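Local structure of penicillin binding protein 2X (Streptococcus thermophilus, 5U47) at residues S591-D596 and V630-I636; L613-I617 and A638-I644. The protein binds penicillin and probably acts as a transpeptidase that cross-links septal peptidoglycan, a role beta-lactams would block. The protein carries 1 engineered substitution. All blocks are in the same frame, centred on the assembly; numbering follows the deposited sequence.

Interaction 1 of 2, residues S591-D596 and V630-I636; sequences SYQTGD and VDAKENI
S591 brings its CB to 3.2 Å from N635 OD1, where the two loops first meet. The same amide oxygen accepts a hydrogen bond from the backbone N of Y592 at 2.9 Å, which it can reach because N635 CG stands anti to its own backbone N (chi1 -175°). Water 1 gives N635 OD1 a second donor and links it to Q593 OE1. The carbonyl of Y592, turned toward the same segment, accepts an almost straight bond from I636 N (2.8 Å, 165° at the hydrogen), while I636 CB sits at the edge of the tyrosine ring, near its plane. Both loops belong to a PASTA domain, here joining the chain ahead of helix 602-611 to the connection that precedes strand 641-646. Q593 runs alongside K633, both side chains pointing the same way, with Q593 NE2 3.7 Å from K633 CG. T594 is tied in by water: water 3 accepts a bond from T594 N and donates to D631 O and E634 O, and water 2 donates to T594 OG1 and V630 O. Its methyl CG2 meets I636 CD1 tightly, at 3.4 Å, the two side chains crossing at about a right angle. G595 N donates to an in-plane lone pair of A632 O (2.9 Å), A632 being part of the type I turn D631-E634, and D596 OD1 lies 3.5 Å from A632 CB.

Interaction 2 of 2, residues L613-I617 and A638-I644; sequences LVHPI and ANEQILI
H615 and N639 lie side by side, pointing the same way, yet imidazole and amide planes stand 54° apart. With CG anti to the carbonyl carbon (chi1 -66°), H615 sets its ring alongside N639, whose CA sits over the centre of one face, 3.8 Å from the centroid, in a CH-pi contact. Water 4, in the ring plane at its edge, bridges H615 NE2 and N639 OD1; K453 N and T451 O also hold that amide. On the same sheet face, I617 crosses Q641 obliquely and lays CD1 against the amide carbon CD, 3.4 Å away, while L643, paired with I617 across the two strands, brings CD2 to I617 CD1. T659 and G657 hold the Q641 amide. On the face of P616 and I642, the V614 side chain crosses that of I642 at about a right angle, CG1 against CG1, and P616 CB rests on I644 CD1 under helix 602-611. N639 N donates to L613 O at 2.6 Å, and H615 and I617 exchange backbone bonds with E640, I642 and I644. L613 ends that helix as C-prime of a Schellman motif; the parallel pairing is one of two in the three-stranded, helix-backed sheet of a PASTA domain.

How the interactions relate
The centres of interactions 1 and 2 are 11 Å apart, and both lie in one PASTA domain. Along the chain their segments alternate: 591-596, 613-617, 630-636, 638-644, so each contact spans, in sequence, one segment of the other. Helix 602-611 lies between the first two, and its L609 touches residues of both contacts. Strand 641-646 is the middle of a three-stranded sheet, parallel to 615-619 and antiparallel to 625-628. The contacts meet directly where I636 CG2 packs on V614 CG2 at 3.6 Å and V630 CG1 on I642 CG2. Interaction 1 is a surface contact between two loops, set against the partly buried strand pairing of interaction 2; R450 of strand 448-451 bonds to I636 O and touches L613 and V614.

Interaction 1 of 2, residues S591-D596 and V630-I636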
ATOM      1  N   SER A 591       4.432 -22.437  -7.698  1.00 29.31           N
ATOM      2  CA  SER A 591       5.763 -22.587  -7.123  1.00 30.29           C
ATOM      3  C   SER A 591       6.521 -21.250  -7.183  1.00 29.80           C
ATOM      4  O   SER A 591       6.253 -20.405  -8.061  1.00 28.62           O
ATOM      5  CB  SER A 591       6.541 -23.698  -7.854  1.00 33.00           C
ATOM      6  OG  SER A 591       6.826 -23.308  -9.184  1.00 36.69           O
ATOM      7  N   TYR A 592       7.439 -21.048  -6.235  1.00 27.78           N
ATOM      8  CA  TYR A 592       8.285 -19.841  -6.201  1.00 27.26           C
ATOM      9  C   TYR A 592       9.638 -20.171  -5.575  1.00 27.89           C
ATOM     10  O   TYR A 592       9.705 -20.956  -4.636  1.00 26.96           O
ATOM     11  CB  TYR A 592       7.641 -18.698  -5.378  1.00 26.28           C
ATOM     12  CG  TYR A 592       8.533 -17.471  -5.265  1.00 26.51           C
ATOM     13  CD1 TYR A 592       8.704 -16.601  -6.355  1.00 26.84           C
ATOM     14  CD2 TYR A 592       9.244 -17.202  -4.094  1.00 26.71           C
ATOM     15  CE1 TYR A 592       9.542 -15.500  -6.273  1.00 26.89           C
ATOM     16  CE2 TYR A 592      10.082 -16.093  -3.998  1.00 26.81           C
ATOM     17  CZ  TYR A 592      10.219 -15.237  -5.078  1.00 27.79           C
ATOM     18  OH  TYR A 592      11.055 -14.135  -4.978  1.00 29.29           O
ATOM     19  N   GLN A 593      10.699 -19.588  -6.120  1.00 28.47           N
ATOM     20  CA  GLN A 593      12.043 -19.739  -5.558  1.00 30.00           C
ATOM     21  C   GLN A 593      12.759 -18.381  -5.613  1.00 30.00           C
ATOM     22  O   GLN A 593      12.474 -17.548  -6.475  1.00 31.89           O
ATOM     23  CB  GLN A 593      12.810 -20.885  -6.242  1.00 31.97           C
ATOM     24  CG  GLN A 593      12.894 -20.825  -7.741  1.00 33.44           C
ATOM     25  CD  GLN A 593      13.497 -22.097  -8.343  1.00 35.72           C
ATOM     26  OE1 GLN A 593      12.991 -23.209  -8.149  1.00 38.14           O
ATOM     27  NE2 GLN A 593      14.562 -21.932  -9.084  1.00 35.23           N
ATOM     28  N   THR A 594      13.648 -18.132  -4.668  1.00 29.79           N
ATOM     29  CA  THR A 594      14.302 -16.830  -4.598  1.00 31.11           C
ATOM     30  C   THR A 594      15.254 -16.551  -5.720  1.00 32.98           C
ATOM     31  O   THR A 594      15.390 -15.401  -6.129  1.00 34.69           O
ATOM     32  CB  THR A 594      15.149 -16.644  -3.321  1.00 31.23           C
ATOM     33  OG1 THR A 594      16.233 -17.577  -3.309  1.00 31.08           O
ATOM     34  CG2 THR A 594      14.327 -16.833  -2.067  1.00 30.95           C
ATOM     35  N   GLY A 595      15.904 -17.601  -6.225  1.00 33.28           N
ATOM     36  CA  GLY A 595      17.007 -17.415  -7.150  1.00 35.99           C
ATOM     37  C   GLY A 595      18.205 -16.979  -6.286  1.00 36.33           C
ATOM     38  O   GLY A 595      18.097 -16.919  -5.044  1.00 31.32           O
ATOM     39  N   ASP A 596      19.336 -16.681  -6.932  1.00 39.99           N
ATOM     40  CA  ASP A 596      20.566 -16.250  -6.230  1.00 43.39           C
ATOM     41  C   ASP A 596      20.420 -14.870  -5.635  1.00 39.23           C
ATOM     42  O   ASP A 596      20.386 -13.893  -6.372  1.00 39.64           O
ATOM     43  CB  ASP A 596      21.765 -16.200  -7.187  1.00 49.17           C
ATOM     44  CG  ASP A 596      22.184 -17.552  -7.674  1.00 55.43           C
ATOM     45  OD1 ASP A 596      22.157 -18.522  -6.873  1.00 57.57           O
ATOM     46  OD2 ASP A 596      22.591 -17.636  -8.866  1.00 66.02           O
ATOM     47  N   VAL A 630      16.918 -20.661   3.190  1.00 28.83           N
ATOM     48  CA  VAL A 630      16.494 -21.524   2.097  1.00 29.76           C
ATOM     49  C   VAL A 630      17.443 -21.267   0.924  1.00 30.88           C
ATOM     50  O   VAL A 630      17.995 -20.161   0.774  1.00 29.96           O
ATOM     51  CB  VAL A 630      15.026 -21.275   1.667  1.00 29.44           C
ATOM     52  CG1 VAL A 630      14.066 -21.629   2.803  1.00 28.49           C
ATOM     53  CG2 VAL A 630      14.808 -19.837   1.201  1.00 30.01           C
ATOM     54  N   ASP A 631      17.608 -22.286   0.092  1.00 31.08           N
ATOM     55  CA  ASP A 631      18.511 -22.221  -1.052  1.00 33.22           C
ATOM     56  C   ASP A 631      17.876 -21.531  -2.271  1.00 32.00           C
ATOM     57  O   ASP A 631      16.661 -21.386  -2.356  1.00 30.10           O
ATOM     58  CB  ASP A 631      18.961 -23.640  -1.419  1.00 35.86           C
ATOM     59  CG  ASP A 631      19.711 -24.342  -0.283  1.00 38.58           C
ATOM     60  OD1 ASP A 631      20.360 -23.650   0.542  1.00 39.30           O
ATOM     61  OD2 ASP A 631      19.671 -25.593  -0.241  1.00 40.25           O
ATOM     62  N   ALA A 632      18.727 -21.153  -3.223  1.00 31.02           N
ATOM     63  CA  ALA A 632      18.316 -20.426  -4.420  1.00 32.03           C
ATOM     64  C   ALA A 632      17.227 -21.113  -5.240  1.00 31.99           C
ATOM     65  O   ALA A 632      16.393 -20.431  -5.818  1.00 33.24           O
ATOM     66  CB  ALA A 632      19.535 -20.147  -5.315  1.00 33.35           C
ATOM     67  N   LYS A 633      17.238 -22.445  -5.288  1.00 31.28           N
ATOM     68  CA  LYS A 633      16.270 -23.199  -6.087  1.00 32.52           C
ATOM     69  C   LYS A 633      15.305 -24.001  -5.226  1.00 31.83           C
ATOM     70  O   LYS A 633      14.667 -24.938  -5.701  1.00 33.58           O
ATOM     71  CB  LYS A 633      16.988 -24.130  -7.075  1.00 34.36           C
ATOM     72  CG  LYS A 633      17.798 -23.387  -8.118  1.00 37.62           C
ATOM     73  CD  LYS A 633      18.422 -24.348  -9.120  1.00 40.97           C
ATOM     74  CE  LYS A 633      19.056 -23.570 -10.258  1.00 44.06           C
ATOM     75  NZ  LYS A 633      19.685 -24.474 -11.255  1.00 47.66           N
ATOM     76  N   GLU A 634      15.206 -23.623  -3.963  1.00 31.31           N
ATOM     77  CA  GLU A 634      14.323 -24.273  -3.046  1.00 31.20           C
ATOM     78  C   GLU A 634      12.941 -23.629  -3.189  1.00 30.14           C
ATOM     79  O   GLU A 634      12.823 -22.406  -3.230  1.00 29.42           O
ATOM     80  CB  GLU A 634      14.855 -24.083  -1.629  1.00 31.17           C
ATOM     81  CG  GLU A 634      14.080 -24.842  -0.579  1.00 30.62           C
ATOM     82  CD  GLU A 634      14.772 -24.858   0.774  1.00 32.29           C
ATOM     83  OE1 GLU A 634      15.997 -24.593   0.842  1.00 30.10           O
ATOM     84  OE2 GLU A 634      14.072 -25.143   1.772  1.00 31.72           O
ATOM     85  N   ASN A 635      11.902 -24.451  -3.289  1.00 30.27           N
ATOM     86  CA  ASN A 635      10.556 -23.915  -3.422  1.00 29.84           C
ATOM     87  C   ASN A 635      10.128 -23.326  -2.099  1.00 27.66           C
ATOM     88  O   ASN A 635      10.359 -23.936  -1.055  1.00 27.46           O
ATOM     89  CB  ASN A 635       9.546 -24.971  -3.840  1.00 31.52           C
ATOM     90  CG  ASN A 635       8.186 -24.357  -4.097  1.00 30.97           C
ATOM     91  OD1 ASN A 635       8.022 -23.609  -5.055  1.00 31.07           O
ATOM     92  ND2 ASN A 635       7.215 -24.647  -3.230  1.00 29.28           N
ATOM     93  N   ILE A 636       9.547 -22.123  -2.146  1.00 27.53           N
ATOM     94  CA  ILE A 636       9.067 -21.435  -0.965  1.00 27.14           C
ATOM     95  C   ILE A 636       7.539 -21.323  -1.093  1.00 28.06           C
ATOM     96  O   ILE A 636       7.027 -20.703  -2.035  1.00 27.93           O
ATOM     97  CB  ILE A 636       9.675 -20.033  -0.834  1.00 28.35           C
ATOM     98  CG1 ILE A 636      11.190 -20.097  -0.861  1.00 30.88           C
ATOM     99  CG2 ILE A 636       9.259 -19.381   0.477  1.00 27.21           C
ATOM    100  CD1 ILE A 636      11.812 -18.720  -0.834  1.00 33.10           C
TER
HETATM  101  O   HOH W   1       9.969 -23.463  -6.906  1.00 37.15           O
HETATM  102  O   HOH W   2      18.004 -18.115  -1.222  1.00 29.84           O
HETATM  103  O   HOH W   3      14.192 -20.157  -2.888  1.00 32.03           O

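Interaction 2 of 2, residues L613-I617 and A638-I644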
ATOM      1  N   LEU A 613       4.385 -13.284  -1.637  1.00 22.66           N
ATOM      2  CA  LEU A 613       3.742 -13.856  -0.472  1.00 23.42           C
ATOM      3  C   LEU A 613       4.635 -14.676   0.477  1.00 23.52           C
ATOM      4  O   LEU A 613       4.149 -15.469   1.284  1.00 27.48           O
ATOM      5  CB  LEU A 613       2.463 -14.599  -0.873  1.00 24.46           C
ATOM      6  CG  LEU A 613       1.483 -13.753  -1.711  1.00 26.10           C
ATOM      7  CD1 LEU A 613       0.165 -14.479  -1.815  1.00 26.03           C
ATOM      8  CD2 LEU A 613       1.246 -12.381  -1.082  1.00 25.75           C
ATOM      9  N   VAL A 614       5.924 -14.436   0.413  1.00 22.95           N
ATOM     10  CA  VAL A 614       6.862 -15.045   1.345  1.00 23.75           C
ATOM     11  C   VAL A 614       6.924 -14.093   2.546  1.00 23.39           C
ATOM     12  O   VAL A 614       6.606 -12.895   2.403  1.00 21.63           O
ATOM     13  CB  VAL A 614       8.225 -15.217   0.675  1.00 24.13           C
ATOM     14  CG1 VAL A 614       9.266 -15.757   1.647  1.00 25.01           C
ATOM     15  CG2 VAL A 614       8.073 -16.152  -0.518  1.00 25.93           C
ATOM     16  N   HIS A 615       7.248 -14.626   3.729  1.00 23.96           N
ATOM     17  CA  HIS A 615       7.322 -13.819   4.966  1.00 23.47           C
ATOM     18  C   HIS A 615       8.777 -13.806   5.438  1.00 23.78           C
ATOM     19  O   HIS A 615       9.178 -14.637   6.259  1.00 21.67           O
ATOM     20  CB  HIS A 615       6.423 -14.378   6.084  1.00 22.95           C
ATOM     21  CG  HIS A 615       4.955 -14.300   5.794  1.00 22.63           C
ATOM     22  ND1 HIS A 615       4.014 -14.886   6.612  1.00 22.00           N
ATOM     23  CD2 HIS A 615       4.271 -13.753   4.759  1.00 22.22           C
ATOM     24  CE1 HIS A 615       2.809 -14.652   6.123  1.00 22.48           C
ATOM     25  NE2 HIS A 615       2.937 -13.969   4.998  1.00 22.23           N
ATOM     26  N   PRO A 616       9.582 -12.873   4.903  1.00 24.04           N
ATOM     27  CA  PRO A 616      10.976 -12.828   5.266  1.00 23.72           C
ATOM     28  C   PRO A 616      11.223 -12.135   6.595  1.00 24.94           C
ATOM     29  O   PRO A 616      10.449 -11.275   7.003  1.00 24.52           O
ATOM     30  CB  PRO A 616      11.583 -11.990   4.143  1.00 25.16           C
ATOM     31  CG  PRO A 616      10.514 -11.037   3.781  1.00 24.18           C
ATOM     32  CD  PRO A 616       9.225 -11.789   3.969  1.00 23.95           C
ATOM     33  N   ILE A 617      12.289 -12.545   7.270  1.00 23.90           N
ATOM     34  CA  ILE A 617      12.742 -11.910   8.505  1.00 24.59           C
ATOM     35  C   ILE A 617      14.188 -11.486   8.219  1.00 25.92           C
ATOM     36  O   ILE A 617      15.053 -12.350   7.961  1.00 24.32           O
ATOM     37  CB  ILE A 617      12.754 -12.874   9.701  1.00 24.36           C
ATOM     38  CG1 ILE A 617      11.339 -13.397   9.982  1.00 24.59           C
ATOM     39  CG2 ILE A 617      13.336 -12.169  10.909  1.00 24.46           C
ATOM     40  CD1 ILE A 617      11.299 -14.575  10.934  1.00 25.72           C
ATOM     41  N   ALA A 638       3.609 -20.281  -0.201  1.00 25.72           N
ATOM     42  CA  ALA A 638       2.986 -19.034   0.189  1.00 23.86           C
ATOM     43  C   ALA A 638       3.003 -18.963   1.725  1.00 23.34           C
ATOM     44  O   ALA A 638       2.719 -19.950   2.411  1.00 23.78           O
ATOM     45  CB  ALA A 638       1.561 -18.951  -0.333  1.00 23.36           C
ATOM     46  N   ASN A 639       3.359 -17.797   2.236  1.00 23.32           N
ATOM     47  CA  ASN A 639       3.403 -17.502   3.671  1.00 24.09           C
ATOM     48  C   ASN A 639       4.526 -18.180   4.431  1.00 25.46           C
ATOM     49  O   ASN A 639       4.567 -18.084   5.645  1.00 25.71           O
ATOM     50  CB  ASN A 639       2.045 -17.811   4.310  1.00 23.89           C
ATOM     51  CG  ASN A 639       0.923 -17.170   3.536  1.00 24.92           C
ATOM     52  OD1 ASN A 639       0.955 -15.958   3.310  1.00 25.53           O
ATOM     53  ND2 ASN A 639      -0.042 -17.977   3.065  1.00 23.34           N
ATOM     54  N   GLU A 640       5.440 -18.847   3.730  1.00 24.44           N
ATOM     55  CA  GLU A 640       6.536 -19.481   4.406  1.00 25.51           C
ATOM     56  C   GLU A 640       7.484 -18.394   4.979  1.00 23.70           C
ATOM     57  O   GLU A 640       7.779 -17.404   4.337  1.00 22.00           O
ATOM     58  CB  GLU A 640       7.269 -20.433   3.463  1.00 26.97           C
ATOM     59  CG  GLU A 640       8.471 -21.118   4.087  1.00 29.86           C
ATOM     60  CD  GLU A 640       9.042 -22.221   3.213  1.00 32.49           C
ATOM     61  OE1 GLU A 640       8.344 -22.679   2.278  1.00 33.44           O
ATOM     62  OE2 GLU A 640      10.182 -22.632   3.477  1.00 34.59           O
ATOM     63  N   GLN A 641       7.914 -18.612   6.214  1.00 23.30           N
ATOM     64  CA  GLN A 641       8.786 -17.696   6.912  1.00 23.54           C
ATOM     65  C   GLN A 641      10.231 -18.106   6.674  1.00 23.70           C
ATOM     66  O   GLN A 641      10.596 -19.250   6.916  1.00 25.94           O
ATOM     67  CB  GLN A 641       8.476 -17.762   8.395  1.00 22.92           C
ATOM     68  CG  GLN A 641       9.198 -16.750   9.269  1.00 22.60           C
ATOM     69  CD  GLN A 641       8.961 -17.065  10.733  1.00 23.61           C
ATOM     70  OE1 GLN A 641       9.602 -17.959  11.292  1.00 23.47           O
ATOM     71  NE2 GLN A 641       8.005 -16.363  11.350  1.00 22.56           N
ATOM     72  N   ILE A 642      11.056 -17.170   6.224  1.00 23.96           N
ATOM     73  CA  ILE A 642      12.461 -17.453   5.974  1.00 24.50           C
ATOM     74  C   ILE A 642      13.334 -16.394   6.633  1.00 24.12           C
ATOM     75  O   ILE A 642      12.864 -15.282   6.922  1.00 23.78           O
ATOM     76  CB  ILE A 642      12.778 -17.538   4.460  1.00 25.64           C
ATOM     77  CG1 ILE A 642      12.671 -16.166   3.787  1.00 26.15           C
ATOM     78  CG2 ILE A 642      11.887 -18.589   3.789  1.00 25.02           C
ATOM     79  CD1 ILE A 642      13.305 -16.122   2.416  1.00 27.80           C
ATOM     80  N   LEU A 643      14.597 -16.743   6.866  1.00 24.20           N
ATOM     81  CA  LEU A 643      15.557 -15.815   7.460  1.00 24.09           C
ATOM     82  C   LEU A 643      16.530 -15.300   6.409  1.00 23.81           C
ATOM     83  O   LEU A 643      17.026 -16.076   5.597  1.00 25.01           O
ATOM     84  CB  LEU A 643      16.381 -16.490   8.530  1.00 24.79           C
ATOM     85  CG  LEU A 643      15.690 -17.119   9.725  1.00 25.30           C
ATOM     86  CD1 LEU A 643      16.759 -17.745  10.614  1.00 26.23           C
ATOM     87  CD2 LEU A 643      14.863 -16.086  10.481  1.00 25.76           C
ATOM     88  N   ILE A 644      16.790 -14.000   6.443  1.00 24.14           N
ATOM     89  CA  ILE A 644      17.775 -13.340   5.586  1.00 25.91           C
ATOM     90  C   ILE A 644      18.751 -12.713   6.572  1.00 27.12           C
ATOM     91  O   ILE A 644      18.404 -11.749   7.271  1.00 26.00           O
ATOM     92  CB  ILE A 644      17.147 -12.254   4.692  1.00 25.99           C
ATOM     93  CG1 ILE A 644      16.151 -12.860   3.705  1.00 26.78           C
ATOM     94  CG2 ILE A 644      18.215 -11.493   3.909  1.00 26.96           C
ATOM     95  CD1 ILE A 644      15.346 -11.810   2.954  1.00 27.67           C
TER
HETATM   96  O   HOH W   4       1.501 -13.263   2.690  1.00 24.08           O